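Local coordinates for RNA-binding protein Smaug (Drosophila melanogaster, PDB 1OXJ) that binds RNA, recognising it through its SAM domain, which is joined to a helical PHAT domain, at residues A[8-11]-A[12-15]; A[150-153]-A[154-157]. One frame throughout, in Å; residues are numbered along the deposited sequence.

Interaction 1 of 2, residues A[8-11]-A[12-15]; sequences SGIG and LWLK
Leu14 N gives its hydrogen to Ile10 O over 3.0 Å in a nearly straight bond, 170° at the hydrogen. Two more bonds of the same i to i+4 kind flank it: Trp13 N donates to Gly9 O at 3.1 Å, and Lys15 N to Gly11 O at 3.0 Å. Together they make the first turn of helix 10-16, with Gly9 at the N-cap position. A glycine has no side chain to cap the helix start, and water 1 probably stands in for part of a cap: it accepts from Leu12 N at 2.9 Å and donates to Ser8 O at 3.1 Å, bridging the incoming loop to an amide of the first turn.

Packing follows on the buried side. The first torsion of Ile10 (chi1 -168°) puts CG1 beside the carbonyl carbon, and the second (chi2 65°) turns CD1 to the benzene end of the Trp13 indole, where Ile10 CD1 lies 3.6 Å from Trp13 CE3. The methyl meets the ring at its edge, close to the ring plane, and the two side chains cross at a slant. Leu14 lies more loosely beside the isoleucine, its CD1 4.2 Å from Ile10 CG1. Beyond this turn Trp13 touches Cys58, Ile59 and Leu62, while Leu12 and Lys15 are exposed. The first turn of helix 10-16 thus packs through Trp13 on the long helix 49-77, consistent with the helical bundle of SAM domains.

Interaction 2 of 2, residues A[150-153]-A[154-157]; sequences IHNE and AFMN
Asn152 accepts twice in this turn, once with its side chain and once with its backbone. Asn152 OD1 takes the hydrogen of Ala154 N at 3.0 Å, with 157° at the hydrogen. Asn152 O takes that of Phe155 N at 2.7 Å. One residue further on, Glu153 O accepts from Met156 N at 3.1 Å. The two backbone bonds are of the i to i+3 kind. In all three the donor sits above the plane of the carbonyl it uses, most markedly at Glu153 O.

The asparagine can reach forward because CG lies anti to its backbone N (chi1 -173°), which swings the amide over the start of the turn. Asn152 OD1 then also lies 3.4 Å from Ala154 CB. The rest of the side chain leans on Phe155, with Asn152 CB 3.6 Å from Phe155 CD2. Asn152 ND2 lies 3.8 Å from Phe155 CE2, and the amide and ring planes are 55° apart. Met98 touches both residues, and Leu162 of helix 159-170 packs on the phenylalanine.

Three successive amides, of Ala154, Phe155 and Met156, are thus satisfied within residues 152-156. With a side-chain oxygen bound to the amide two residues on, Asn152 forms an Asx turn. This probably fixes its amide and holds the turn in the loop between helix 136-150 and helix 159-170, through hydrogen bonds whose donors and acceptors are all uncharged.

Overall arrangement
From the N terminus, the chain first reaches residues 8-15, where interaction 1 starts helix 10-16 in the SAM domain. Much later, in the PHAT region, interaction 2 shapes residues 150-157, in the loop joining helix 136-150 to helix 159-170. Both are local turns, one following the other along the sequence, so they neither nest nor cross, and their centres are about 14 Å apart. Even so they meet in space: Ser8 OG lies 3.4 Å from Glu153 CD, a packing contact between SAM and PHAT. The loop before helix 10-16 thus touches the loop between the last two helices.

Interaction 1 of 2, residues A[8-11]-A[12-15]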
# COMPACT_ATOMS: atom_id res chain seq x y z
N SER A 8 2.84 3.36 -12.39
CA SER A 8 3.54 2.19 -12.90
C SER A 8 3.00 0.88 -12.33
O SER A 8 3.11 -0.16 -12.97
CB SER A 8 5.04 2.28 -12.61
OG SER A 8 5.32 2.21 -11.22
N GLY A 9 2.40 0.93 -11.15
CA GLY A 9 1.87 -0.29 -10.56
C GLY A 9 0.37 -0.50 -10.75
O GLY A 9 -0.23 -1.35 -10.09
N ILE A 10 -0.23 0.26 -11.66
CA ILE A 10 -1.66 0.15 -11.88
C ILE A 10 -2.09 -1.26 -12.29
O ILE A 10 -3.10 -1.77 -11.81
CB ILE A 10 -2.14 1.16 -12.95
CG1 ILE A 10 -3.67 1.21 -12.94
CG2 ILE A 10 -1.60 0.80 -14.31
CD1 ILE A 10 -4.25 1.76 -11.63
N GLY A 11 -1.33 -1.89 -13.18
CA GLY A 11 -1.68 -3.22 -13.63
C GLY A 11 -1.70 -4.26 -12.52
O GLY A 11 -2.65 -5.05 -12.40
N LEU A 12 -0.65 -4.28 -11.71
CA LEU A 12 -0.56 -5.24 -10.62
C LEU A 12 -1.69 -5.00 -9.62
O LEU A 12 -2.27 -5.95 -9.08
CB LEU A 12 0.80 -5.14 -9.94
CG LEU A 12 1.14 -6.14 -8.81
CD1 LEU A 12 0.37 -5.79 -7.56
CD2 LEU A 12 0.81 -7.57 -9.25
N TRP A 13 -2.00 -3.73 -9.37
CA TRP A 13 -3.06 -3.40 -8.43
C TRP A 13 -4.39 -3.94 -8.94
O TRP A 13 -5.12 -4.61 -8.21
CB TRP A 13 -3.14 -1.87 -8.25
CG TRP A 13 -4.22 -1.43 -7.28
CD1 TRP A 13 -4.34 -1.80 -5.97
CD2 TRP A 13 -5.27 -0.49 -7.53
NE1 TRP A 13 -5.41 -1.14 -5.39
CE2 TRP A 13 -5.99 -0.33 -6.32
CE3 TRP A 13 -5.67 0.24 -8.66
CZ2 TRP A 13 -7.10 0.52 -6.21
CZ3 TRP A 13 -6.77 1.09 -8.55
CH2 TRP A 13 -7.47 1.22 -7.33
N LEU A 14 -4.72 -3.65 -10.20
CA LEU A 14 -5.97 -4.14 -10.77
C LEU A 14 -6.05 -5.66 -10.72
O LEU A 14 -7.12 -6.23 -10.43
CB LEU A 14 -6.11 -3.67 -12.22
CG LEU A 14 -6.29 -2.17 -12.43
CD1 LEU A 14 -6.38 -1.88 -13.93
CD2 LEU A 14 -7.55 -1.71 -11.73
N LYS A 15 -4.95 -6.33 -11.03
CA LYS A 15 -4.91 -7.79 -10.99
C LYS A 15 -5.24 -8.28 -9.58
O LYS A 15 -5.87 -9.33 -9.41
CB LYS A 15 -3.51 -8.29 -11.39
CG LYS A 15 -3.24 -8.22 -12.89
CD LYS A 15 -1.79 -8.57 -13.22
CE LYS A 15 -1.56 -8.64 -14.73
NZ LYS A 15 -0.13 -8.91 -15.05
O HOH W 1 1.67 -2.95 -12.77

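Interaction 2 of 2, residues A[150-153]-A[154-157]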
# COMPACT_ATOMS: atom_id res chain seq x y z
N ILE A 150 10.03 -3.65 -1.97
CA ILE A 150 11.37 -3.56 -2.56
C ILE A 150 11.26 -3.30 -4.06
O ILE A 150 12.12 -2.66 -4.66
CB ILE A 150 12.18 -4.85 -2.30
CG1 ILE A 150 12.55 -4.94 -0.82
CG2 ILE A 150 13.45 -4.87 -3.15
CD1 ILE A 150 13.15 -6.27 -0.40
N HIS A 151 10.17 -3.78 -4.65
CA HIS A 151 9.96 -3.62 -6.08
C HIS A 151 8.96 -2.53 -6.47
O HIS A 151 8.51 -2.46 -7.61
CB HIS A 151 9.55 -4.96 -6.68
CG HIS A 151 10.59 -6.03 -6.51
ND1 HIS A 151 11.81 -5.98 -7.14
CD2 HIS A 151 10.60 -7.15 -5.74
CE1 HIS A 151 12.54 -7.02 -6.77
NE2 HIS A 151 11.83 -7.74 -5.92
N ASN A 152 8.61 -1.68 -5.51
CA ASN A 152 7.69 -0.59 -5.77
C ASN A 152 8.55 0.58 -6.24
O ASN A 152 9.38 1.08 -5.48
CB ASN A 152 6.94 -0.19 -4.50
CG ASN A 152 5.85 0.82 -4.76
OD1 ASN A 152 5.94 1.63 -5.70
ND2 ASN A 152 4.81 0.81 -3.93
N GLU A 153 8.38 1.00 -7.49
CA GLU A 153 9.17 2.09 -8.04
C GLU A 153 9.19 3.34 -7.17
O GLU A 153 10.17 4.09 -7.19
CB GLU A 153 8.69 2.43 -9.45
CG GLU A 153 9.08 1.37 -10.47
CD GLU A 153 8.64 1.72 -11.88
OE1 GLU A 153 8.80 2.89 -12.28
OE2 GLU A 153 8.15 0.82 -12.60
N ALA A 154 8.13 3.57 -6.41
CA ALA A 154 8.06 4.73 -5.54
C ALA A 154 9.07 4.63 -4.40
O ALA A 154 9.41 5.64 -3.78
CB ALA A 154 6.65 4.87 -4.97
N PHE A 155 9.56 3.42 -4.13
CA PHE A 155 10.53 3.21 -3.06
C PHE A 155 11.92 2.95 -3.62
O PHE A 155 12.81 2.47 -2.93
CB PHE A 155 10.12 2.03 -2.17
CG PHE A 155 8.80 2.22 -1.48
CD1 PHE A 155 8.43 3.46 -0.98
CD2 PHE A 155 7.93 1.14 -1.33
CE1 PHE A 155 7.21 3.64 -0.34
CE2 PHE A 155 6.70 1.31 -0.69
CZ PHE A 155 6.34 2.56 -0.19
N MET A 156 12.07 3.26 -4.90
CA MET A 156 13.32 3.09 -5.62
C MET A 156 14.56 3.44 -4.78
O MET A 156 15.49 2.64 -4.68
CB MET A 156 13.27 3.96 -6.87
CG MET A 156 14.49 3.90 -7.77
SD MET A 156 14.12 4.81 -9.28
CE MET A 156 13.10 3.58 -10.12
N ASN A 157 14.55 4.62 -4.16
CA ASN A 157 15.69 5.06 -3.36
C ASN A 157 15.73 4.55 -1.93
O ASN A 157 16.49 5.06 -1.10
CB ASN A 157 15.76 6.59 -3.36
CG ASN A 157 15.87 7.16 -4.76
OD1 ASN A 157 16.70 6.72 -5.55
ND2 ASN A 157 15.02 8.13 -5.07